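Local atomic coordinates of PT26-6P (Thermococcus sp., PDB entry 2WB7), a protein that is of unknown function but is encoded by a family of mobile genetic elements from Euryarchaea and joins immunoglobulin-like domains to a helical domain. Residues 451-465 and 477-491. Residues are numbered along the deposited sequence; the frame is centred on the assembly and turned at random.
Sequences AIDEYKAAINDLQKA and YLNAAKKHEMAGDYY
His-484 of segment 477-491 fits as a knob among Glu-454, Ala-457, Ala-458 and Asp-461 of segment 451-465, a clear case of a polar side chain filling a hole between close antiparallel helices. Its ND1 donates to OE1 of Glu-454 over 2.6 Å, nearly straight at 160°. The donor comes in on the syn side, though tilted out of the carboxylate plane, and the carboxylate is itself turned out of the ring plane. The methyl of Ala-457 lies over the centre of one imidazole face, CB 3.5 Å from the ring centroid, and OD2 of Asp-461 sits at the ring edge near CD2. NE2, the other ring nitrogen, is hydrogen-bonded to OE2 of Glu-524, so both nitrogens are engaged and the rotation is fixed. A leucine in place of His-484 would probably leave Glu-454 OE1 and Glu-524 without this shared partner.

Glu-454 bends at chi2 (-55°) to get there and is itself a knob among His-484, Ala-487, Gly-488 and Tyr-491. Farther along, Gly-488 CA lies over one face of the Tyr-455 ring, offset toward the rim, in a CH-pi contact, and Tyr-455 OH donates to Asp-489 OD1 at 2.5 Å. That oxygen also pairs with Lys-425. At the other end Lys-464 CB covers a face of Tyr-477, 3.7 Å from its centroid, while CD2 of Leu-462 meets CD2 of Leu-478 at 3.9 Å.

Small residues such as Ala-458, Ala-481 and Gly-488 are consistent with the close approach of the two segments' axes, 7.6 Å. This helical hairpin lies within the helical domain: helix 408-438 packs against Ile-452, Tyr-455 and Ile-459, and helix 503-523 against His-484 and Tyr-491.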
ATOM      1  N   ALA A 451     -23.637 -19.476   2.399  1.00 35.81           N
ATOM      2  CA  ALA A 451     -23.176 -20.805   2.054  1.00 35.57           C
ATOM      3  C   ALA A 451     -24.383 -21.674   1.759  1.00 36.00           C
ATOM      4  O   ALA A 451     -24.438 -22.361   0.745  1.00 36.03           O
ATOM      5  CB  ALA A 451     -22.360 -21.399   3.185  1.00 35.06           C
ATOM      6  N   ILE A 452     -25.365 -21.641   2.650  1.00 36.72           N
ATOM      7  CA  ILE A 452     -26.546 -22.487   2.497  1.00 37.09           C
ATOM      8  C   ILE A 452     -27.252 -22.194   1.183  1.00 37.47           C
ATOM      9  O   ILE A 452     -27.646 -23.114   0.475  1.00 38.35           O
ATOM     10  CB  ILE A 452     -27.513 -22.354   3.686  1.00 37.22           C
ATOM     11  CG1 ILE A 452     -26.823 -22.809   4.975  1.00 36.79           C
ATOM     12  CG2 ILE A 452     -28.770 -23.166   3.438  1.00 37.02           C
ATOM     13  CD1 ILE A 452     -27.683 -22.674   6.208  1.00 37.05           C
ATOM     14  N   ASP A 453     -27.388 -20.923   0.824  1.00 37.55           N
ATOM     15  CA  ASP A 453     -27.999 -20.576  -0.457  1.00 37.74           C
ATOM     16  C   ASP A 453     -27.164 -20.995  -1.682  1.00 37.23           C
ATOM     17  O   ASP A 453     -27.718 -21.285  -2.758  1.00 37.41           O
ATOM     18  CB  ASP A 453     -28.302 -19.072  -0.534  1.00 38.31           C
ATOM     19  CG  ASP A 453     -29.175 -18.577   0.618  1.00 40.13           C
ATOM     20  OD1 ASP A 453     -29.983 -19.355   1.178  1.00 43.17           O
ATOM     21  OD2 ASP A 453     -29.061 -17.381   0.954  1.00 42.74           O
ATOM     22  N   GLU A 454     -25.843 -21.018  -1.541  1.00 36.13           N
ATOM     23  CA  GLU A 454     -25.012 -21.398  -2.677  1.00 35.43           C
ATOM     24  C   GLU A 454     -25.123 -22.892  -2.966  1.00 34.82           C
ATOM     25  O   GLU A 454     -25.357 -23.299  -4.121  1.00 34.29           O
ATOM     26  CB  GLU A 454     -23.561 -20.980  -2.472  1.00 35.18           C
ATOM     27  CG  GLU A 454     -23.359 -19.487  -2.601  1.00 36.77           C
ATOM     28  CD  GLU A 454     -23.872 -18.930  -3.935  1.00 39.67           C
ATOM     29  OE1 GLU A 454     -23.489 -19.413  -5.028  1.00 38.02           O
ATOM     30  OE2 GLU A 454     -24.671 -17.973  -3.897  1.00 43.50           O
ATOM     31  N   TYR A 455     -24.971 -23.693  -1.909  1.00 33.99           N
ATOM     32  CA  TYR A 455     -25.066 -25.137  -2.017  1.00 33.18           C
ATOM     33  C   TYR A 455     -26.423 -25.507  -2.577  1.00 33.24           C
ATOM     34  O   TYR A 455     -26.511 -26.338  -3.469  1.00 33.08           O
ATOM     35  CB  TYR A 455     -24.847 -25.800  -0.664  1.00 32.77           C
ATOM     36  CG  TYR A 455     -23.421 -25.695  -0.153  1.00 32.03           C
ATOM     37  CD1 TYR A 455     -23.152 -25.477   1.197  1.00 30.32           C
ATOM     38  CD2 TYR A 455     -22.342 -25.816  -1.016  1.00 31.50           C
ATOM     39  CE1 TYR A 455     -21.855 -25.397   1.673  1.00 28.92           C
ATOM     40  CE2 TYR A 455     -21.033 -25.734  -0.548  1.00 30.31           C
ATOM     41  CZ  TYR A 455     -20.796 -25.523   0.796  1.00 29.39           C
ATOM     42  OH  TYR A 455     -19.493 -25.442   1.247  1.00 27.25           O
ATOM     43  N   LYS A 456     -27.476 -24.877  -2.051  1.00 33.46           N
ATOM     44  CA  LYS A 456     -28.849 -25.057  -2.559  1.00 33.42           C
ATOM     45  C   LYS A 456     -28.933 -24.787  -4.055  1.00 32.92           C
ATOM     46  O   LYS A 456     -29.613 -25.513  -4.788  1.00 33.26           O
ATOM     47  CB  LYS A 456     -29.844 -24.132  -1.844  1.00 33.78           C
ATOM     48  CG  LYS A 456     -30.393 -24.593  -0.475  1.00 35.08           C
ATOM     49  CD  LYS A 456     -31.825 -24.045  -0.348  1.00 39.68           C
ATOM     50  CE  LYS A 456     -32.143 -23.433   1.010  1.00 43.61           C
ATOM     51  NZ  LYS A 456     -33.162 -24.237   1.779  1.00 46.79           N
ATOM     52  N   ALA A 457     -28.262 -23.740  -4.521  1.00 32.05           N
ATOM     53  CA  ALA A 457     -28.295 -23.446  -5.955  1.00 31.83           C
ATOM     54  C   ALA A 457     -27.607 -24.550  -6.750  1.00 31.83           C
ATOM     55  O   ALA A 457     -28.019 -24.887  -7.870  1.00 32.22           O
ATOM     56  CB  ALA A 457     -27.632 -22.117  -6.246  1.00 31.75           C
ATOM     57  N   ALA A 458     -26.530 -25.087  -6.186  1.00 31.12           N
ATOM     58  CA  ALA A 458     -25.783 -26.126  -6.851  1.00 30.79           C
ATOM     59  C   ALA A 458     -26.623 -27.384  -6.942  1.00 30.84           C
ATOM     60  O   ALA A 458     -26.693 -28.016  -7.995  1.00 30.55           O
ATOM     61  CB  ALA A 458     -24.504 -26.398  -6.112  1.00 31.19           C
ATOM     62  N   ILE A 459     -27.262 -27.752  -5.836  1.00 31.10           N
ATOM     63  CA  ILE A 459     -28.156 -28.893  -5.853  1.00 31.50           C
ATOM     64  C   ILE A 459     -29.214 -28.735  -6.942  1.00 32.02           C
ATOM     65  O   ILE A 459     -29.586 -29.697  -7.582  1.00 32.43           O
ATOM     66  CB  ILE A 459     -28.841 -29.141  -4.507  1.00 31.26           C
ATOM     67  CG1 ILE A 459     -27.819 -29.645  -3.480  1.00 30.96           C
ATOM     68  CG2 ILE A 459     -29.959 -30.176  -4.687  1.00 31.30           C
ATOM     69  CD1 ILE A 459     -28.421 -30.087  -2.159  1.00 29.52           C
ATOM     70  N   ASN A 460     -29.677 -27.516  -7.167  1.00 32.43           N
ATOM     71  CA  ASN A 460     -30.700 -27.286  -8.152  1.00 32.62           C
ATOM     72  C   ASN A 460     -30.151 -27.424  -9.547  1.00 33.37           C
ATOM     73  O   ASN A 460     -30.802 -27.987 -10.434  1.00 33.78           O
ATOM     74  CB  ASN A 460     -31.294 -25.895  -7.981  1.00 32.69           C
ATOM     75  CG  ASN A 460     -32.507 -25.687  -8.838  1.00 32.23           C
ATOM     76  OD1 ASN A 460     -33.531 -26.335  -8.644  1.00 32.64           O
ATOM     77  ND2 ASN A 460     -32.397 -24.797  -9.816  1.00 33.85           N
ATOM     78  N   ASP A 461     -28.952 -26.891  -9.760  1.00 34.13           N
ATOM     79  CA  ASP A 461     -28.313 -27.002 -11.071  1.00 34.46           C
ATOM     80  C   ASP A 461     -28.047 -28.465 -11.433  1.00 34.31           C
ATOM     81  O   ASP A 461     -28.275 -28.869 -12.572  1.00 34.35           O
ATOM     82  CB  ASP A 461     -27.048 -26.155 -11.133  1.00 34.69           C
ATOM     83  CG  ASP A 461     -27.351 -24.674 -11.174  1.00 36.18           C
ATOM     84  OD1 ASP A 461     -28.482 -24.300 -11.523  1.00 39.37           O
ATOM     85  OD2 ASP A 461     -26.471 -23.862 -10.861  1.00 39.40           O
ATOM     86  N   LEU A 462     -27.608 -29.267 -10.464  1.00 34.27           N
ATOM     87  CA  LEU A 462     -27.457 -30.703 -10.704  1.00 34.86           C
ATOM     88  C   LEU A 462     -28.773 -31.362 -11.143  1.00 35.53           C
ATOM     89  O   LEU A 462     -28.778 -32.202 -12.058  1.00 35.56           O
ATOM     90  CB  LEU A 462     -26.844 -31.428  -9.493  1.00 34.13           C
ATOM     91  CG  LEU A 462     -25.340 -31.146  -9.303  1.00 34.30           C
ATOM     92  CD1 LEU A 462     -24.797 -31.765  -8.027  1.00 34.22           C
ATOM     93  CD2 LEU A 462     -24.472 -31.576 -10.498  1.00 31.69           C
ATOM     94  N   GLN A 463     -29.882 -30.967 -10.510  1.00 36.00           N
ATOM     95  CA  GLN A 463     -31.206 -31.496 -10.856  1.00 36.62           C
ATOM     96  C   GLN A 463     -31.516 -31.183 -12.316  1.00 37.04           C
ATOM     97  O   GLN A 463     -31.966 -32.046 -13.067  1.00 37.42           O
ATOM     98  CB  GLN A 463     -32.297 -30.876  -9.991  1.00 36.66           C
ATOM     99  CG  GLN A 463     -32.208 -31.158  -8.486  1.00 38.20           C
ATOM    100  CD  GLN A 463     -32.864 -32.457  -8.075  1.00 40.93           C
ATOM    101  OE1 GLN A 463     -33.202 -33.285  -8.918  1.00 42.95           O
ATOM    102  NE2 GLN A 463     -33.062 -32.639  -6.770  1.00 40.74           N
ATOM    103  N   LYS A 464     -31.300 -29.939 -12.718  1.00 37.30           N
ATOM    104  CA  LYS A 464     -31.607 -29.554 -14.086  1.00 37.63           C
ATOM    105  C   LYS A 464     -30.603 -30.159 -15.066  1.00 37.40           C
ATOM    106  O   LYS A 464     -30.951 -30.551 -16.192  1.00 37.30           O
ATOM    107  CB  LYS A 464     -31.663 -28.027 -14.221  1.00 37.91           C
ATOM    108  CG  LYS A 464     -32.611 -27.358 -13.241  1.00 39.22           C
ATOM    109  CD  LYS A 464     -32.977 -25.948 -13.686  1.00 42.53           C
ATOM    110  CE  LYS A 464     -33.652 -25.164 -12.572  1.00 43.75           C
ATOM    111  NZ  LYS A 464     -34.903 -25.868 -12.175  1.00 45.43           N
ATOM    112  N   ALA A 465     -29.349 -30.228 -14.639  1.00 37.18           N
ATOM    113  CA  ALA A 465     -28.301 -30.798 -15.482  1.00 36.77           C
ATOM    114  C   ALA A 465     -28.736 -32.154 -15.991  1.00 36.55           C
ATOM    115  O   ALA A 465     -28.657 -32.430 -17.183  1.00 36.41           O
ATOM    116  CB  ALA A 465     -27.004 -30.913 -14.720  1.00 36.47           C
ATOM    117  N   TYR A 477     -25.053 -26.014 -16.887  1.00 30.71           N
ATOM    118  CA  TYR A 477     -25.584 -26.299 -15.571  1.00 31.42           C
ATOM    119  C   TYR A 477     -24.556 -26.970 -14.655  1.00 31.67           C
ATOM    120  O   TYR A 477     -24.524 -26.701 -13.443  1.00 31.68           O
ATOM    121  CB  TYR A 477     -26.837 -27.164 -15.670  1.00 31.75           C
ATOM    122  CG  TYR A 477     -28.129 -26.381 -15.793  1.00 32.46           C
ATOM    123  CD1 TYR A 477     -28.575 -25.579 -14.745  1.00 32.58           C
ATOM    124  CD2 TYR A 477     -28.918 -26.464 -16.940  1.00 31.79           C
ATOM    125  CE1 TYR A 477     -29.758 -24.871 -14.834  1.00 32.34           C
ATOM    126  CE2 TYR A 477     -30.107 -25.768 -17.037  1.00 32.48           C
ATOM    127  CZ  TYR A 477     -30.525 -24.976 -15.977  1.00 33.71           C
ATOM    128  OH  TYR A 477     -31.702 -24.267 -16.060  1.00 33.74           O
ATOM    129  N   LEU A 478     -23.728 -27.850 -15.216  1.00 31.33           N
ATOM    130  CA  LEU A 478     -22.655 -28.446 -14.428  1.00 31.34           C
ATOM    131  C   LEU A 478     -21.702 -27.348 -13.972  1.00 31.32           C
ATOM    132  O   LEU A 478     -21.288 -27.295 -12.816  1.00 31.04           O
ATOM    133  CB  LEU A 478     -21.896 -29.490 -15.234  1.00 31.56           C
ATOM    134  CG  LEU A 478     -22.625 -30.809 -15.461  1.00 31.83           C
ATOM    135  CD1 LEU A 478     -21.727 -31.729 -16.277  1.00 31.86           C
ATOM    136  CD2 LEU A 478     -23.034 -31.423 -14.123  1.00 30.45           C
ATOM    137  N   ASN A 479     -21.377 -26.442 -14.882  1.00 31.50           N
ATOM    138  CA  ASN A 479     -20.492 -25.358 -14.546  1.00 31.67           C
ATOM    139  C   ASN A 479     -21.076 -24.385 -13.509  1.00 31.81           C
ATOM    140  O   ASN A 479     -20.377 -23.986 -12.569  1.00 32.17           O
ATOM    141  CB  ASN A 479     -20.032 -24.632 -15.794  1.00 31.65           C
ATOM    142  CG  ASN A 479     -18.824 -23.792 -15.532  1.00 33.62           C
ATOM    143  OD1 ASN A 479     -18.851 -22.570 -15.692  1.00 37.23           O
ATOM    144  ND2 ASN A 479     -17.757 -24.429 -15.066  1.00 34.47           N
ATOM    145  N   ALA A 480     -22.345 -24.009 -13.672  1.00 31.52           N
ATOM    146  CA  ALA A 480     -23.017 -23.202 -12.659  1.00 31.41           C
ATOM    147  C   ALA A 480     -22.944 -23.939 -11.342  1.00 31.36           C
ATOM    148  O   ALA A 480     -22.596 -23.367 -10.318  1.00 32.02           O
ATOM    149  CB  ALA A 480     -24.477 -22.913 -13.036  1.00 31.16           C
ATOM    150  N   ALA A 481     -23.268 -25.217 -11.369  1.00 31.22           N
ATOM    151  CA  ALA A 481     -23.252 -26.003 -10.154  1.00 31.50           C
ATOM    152  C   ALA A 481     -21.858 -26.041  -9.496  1.00 31.72           C
ATOM    153  O   ALA A 481     -21.726 -25.981  -8.272  1.00 31.16           O
ATOM    154  CB  ALA A 481     -23.767 -27.411 -10.437  1.00 31.38           C
ATOM    155  N   LYS A 482     -20.818 -26.118 -10.314  1.00 31.98           N
ATOM    156  CA  LYS A 482     -19.459 -26.152  -9.792  1.00 32.61           C
ATOM    157  C   LYS A 482     -19.056 -24.859  -9.060  1.00 32.95           C
ATOM    158  O   LYS A 482     -18.534 -24.893  -7.926  1.00 32.97           O
ATOM    159  CB  LYS A 482     -18.495 -26.404 -10.934  1.00 32.85           C
ATOM    160  CG  LYS A 482     -17.200 -27.027 -10.499  1.00 33.56           C
ATOM    161  CD  LYS A 482     -16.292 -27.174 -11.683  1.00 35.82           C
ATOM    162  CE  LYS A 482     -14.962 -27.772 -11.303  1.00 36.25           C
ATOM    163  NZ  LYS A 482     -14.035 -27.546 -12.458  1.00 38.14           N
ATOM    164  N   LYS A 483     -19.301 -23.723  -9.715  1.00 32.91           N
ATOM    165  CA  LYS A 483     -18.978 -22.421  -9.143  1.00 32.64           C
ATOM    166  C   LYS A 483     -19.835 -22.109  -7.929  1.00 32.38           C
ATOM    167  O   LYS A 483     -19.363 -21.460  -6.991  1.00 32.19           O
ATOM    168  CB  LYS A 483     -19.158 -21.311 -10.164  1.00 32.62           C
ATOM    169  CG  LYS A 483     -18.697 -21.658 -11.545  1.00 33.90           C
ATOM    170  CD  LYS A 483     -17.233 -21.975 -11.639  1.00 33.75           C
ATOM    171  CE  LYS A 483     -16.736 -21.591 -13.038  1.00 36.11           C
ATOM    172  NZ  LYS A 483     -15.949 -22.668 -13.695  1.00 35.53           N
ATOM    173  N   HIS A 484     -21.098 -22.533  -7.955  1.00 32.08           N
ATOM    174  CA  HIS A 484     -21.943 -22.392  -6.770  1.00 31.83           C
ATOM    175  C   HIS A 484     -21.328 -23.151  -5.600  1.00 31.60           C
ATOM    176  O   HIS A 484     -21.301 -22.636  -4.488  1.00 31.88           O
ATOM    177  CB  HIS A 484     -23.397 -22.851  -7.003  1.00 31.96           C
ATOM    178  CG  HIS A 484     -24.264 -21.829  -7.678  1.00 32.88           C
ATOM    179  ND1 HIS A 484     -24.320 -20.510  -7.274  1.00 34.26           N
ATOM    180  CD2 HIS A 484     -25.118 -21.934  -8.724  1.00 32.73           C
ATOM    181  CE1 HIS A 484     -25.161 -19.846  -8.047  1.00 34.06           C
ATOM    182  NE2 HIS A 484     -25.650 -20.685  -8.943  1.00 33.99           N
ATOM    183  N   GLU A 485     -20.827 -24.364  -5.831  1.00 31.25           N
ATOM    184  CA  GLU A 485     -20.196 -25.092  -4.731  1.00 31.29           C
ATOM    185  C   GLU A 485     -18.951 -24.367  -4.218  1.00 30.98           C
ATOM    186  O   GLU A 485     -18.671 -24.368  -3.015  1.00 30.97           O
ATOM    187  CB  GLU A 485     -19.834 -26.534  -5.089  1.00 31.16           C
ATOM    188  CG  GLU A 485     -19.539 -27.331  -3.828  1.00 31.92           C
ATOM    189  CD  GLU A 485     -18.586 -28.525  -4.014  1.00 32.00           C
ATOM    190  OE1 GLU A 485     -18.278 -28.882  -5.169  1.00 29.11           O
ATOM    191  OE2 GLU A 485     -18.157 -29.102  -2.972  1.00 31.57           O
HETATM  192  N   MSE A 486     -18.209 -23.756  -5.142  1.00 30.38           N
HETATM  193  CA  MSE A 486     -17.011 -22.995  -4.803  1.00 29.68           C
HETATM  194  C   MSE A 486     -17.359 -21.772  -3.958  1.00 29.53           C
HETATM  195  O   MSE A 486     -16.679 -21.465  -2.965  1.00 29.46           O
HETATM  196  CB  MSE A 486     -16.308 -22.571  -6.081  1.00 29.62           C
HETATM  197  CG  MSE A 486     -15.606 -23.713  -6.816  1.00 30.32           C
HETATM  198 SE   MSE A 486     -15.194 -23.181  -8.658  1.00 31.39          SE
HETATM  199  CE  MSE A 486     -13.877 -24.511  -9.190  1.00 31.21           C
ATOM    200  N   ALA A 487     -18.434 -21.085  -4.358  1.00 29.01           N
ATOM    201  CA  ALA A 487     -18.978 -19.947  -3.629  1.00 27.97           C
ATOM    202  C   ALA A 487     -19.384 -20.343  -2.207  1.00 27.76           C
ATOM    203  O   ALA A 487     -18.982 -19.717  -1.233  1.00 27.63           O
ATOM    204  CB  ALA A 487     -20.145 -19.399  -4.380  1.00 27.51           C
ATOM    205  N   GLY A 488     -20.156 -21.411  -2.089  1.00 27.89           N
ATOM    206  CA  GLY A 488     -20.550 -21.928  -0.796  1.00 27.86           C
ATOM    207  C   GLY A 488     -19.351 -22.290   0.045  1.00 28.48           C
ATOM    208  O   GLY A 488     -19.325 -22.017   1.253  1.00 28.19           O
ATOM    209  N   ASP A 489     -18.350 -22.906  -0.579  1.00 29.05           N
ATOM    210  CA  ASP A 489     -17.109 -23.233   0.138  1.00 29.78           C
ATOM    211  C   ASP A 489     -16.443 -21.983   0.714  1.00 29.79           C
ATOM    212  O   ASP A 489     -15.942 -21.995   1.842  1.00 29.85           O
ATOM    213  CB  ASP A 489     -16.144 -24.024  -0.744  1.00 29.68           C
ATOM    214  CG  ASP A 489     -16.610 -25.461  -0.961  1.00 31.96           C
ATOM    215  OD1 ASP A 489     -17.438 -25.957  -0.153  1.00 32.72           O
ATOM    216  OD2 ASP A 489     -16.150 -26.101  -1.935  1.00 33.78           O
ATOM    217  N   TYR A 490     -16.467 -20.898  -0.054  1.00 29.95           N
ATOM    218  CA  TYR A 490     -15.895 -19.640   0.410  1.00 29.87           C
ATOM    219  C   TYR A 490     -16.676 -19.157   1.620  1.00 29.97           C
ATOM    220  O   TYR A 490     -16.086 -18.856   2.657  1.00 29.76           O
ATOM    221  CB  TYR A 490     -15.933 -18.567  -0.686  1.00 29.69           C
ATOM    222  CG  TYR A 490     -14.853 -18.682  -1.744  1.00 28.93           C
ATOM    223  CD1 TYR A 490     -13.515 -18.796  -1.392  1.00 28.80           C
ATOM    224  CD2 TYR A 490     -15.174 -18.660  -3.102  1.00 29.55           C
ATOM    225  CE1 TYR A 490     -12.507 -18.897  -2.366  1.00 27.28           C
ATOM    226  CE2 TYR A 490     -14.182 -18.745  -4.083  1.00 29.59           C
ATOM    227  CZ  TYR A 490     -12.851 -18.865  -3.702  1.00 28.52           C
ATOM    228  OH  TYR A 490     -11.886 -18.955  -4.671  1.00 27.23           O
ATOM    229  N   TYR A 491     -18.002 -19.085   1.473  1.00 30.24           N
ATOM    230  CA  TYR A 491     -18.889 -18.589   2.536  1.00 30.17           C
ATOM    231  C   TYR A 491     -18.648 -19.301   3.849  1.00 30.20           C
ATOM    232  O   TYR A 491     -18.658 -18.694   4.922  1.00 30.58           O
ATOM    233  CB  TYR A 491     -20.360 -18.714   2.139  1.00 30.04           C
ATOM    234  CG  TYR A 491     -20.872 -17.498   1.401  1.00 29.80           C
ATOM    235  CD1 TYR A 491     -21.552 -17.629   0.215  1.00 28.97           C
ATOM    236  CD2 TYR A 491     -20.646 -16.214   1.894  1.00 30.61           C
ATOM    237  CE1 TYR A 491     -22.014 -16.538  -0.460  1.00 29.99           C
ATOM    238  CE2 TYR A 491     -21.100 -15.108   1.227  1.00 30.28           C
ATOM    239  CZ  TYR A 491     -21.789 -15.279   0.045  1.00 31.20           C
ATOM    240  OH  TYR A 491     -22.244 -14.191  -0.653  1.00 32.63           O
TER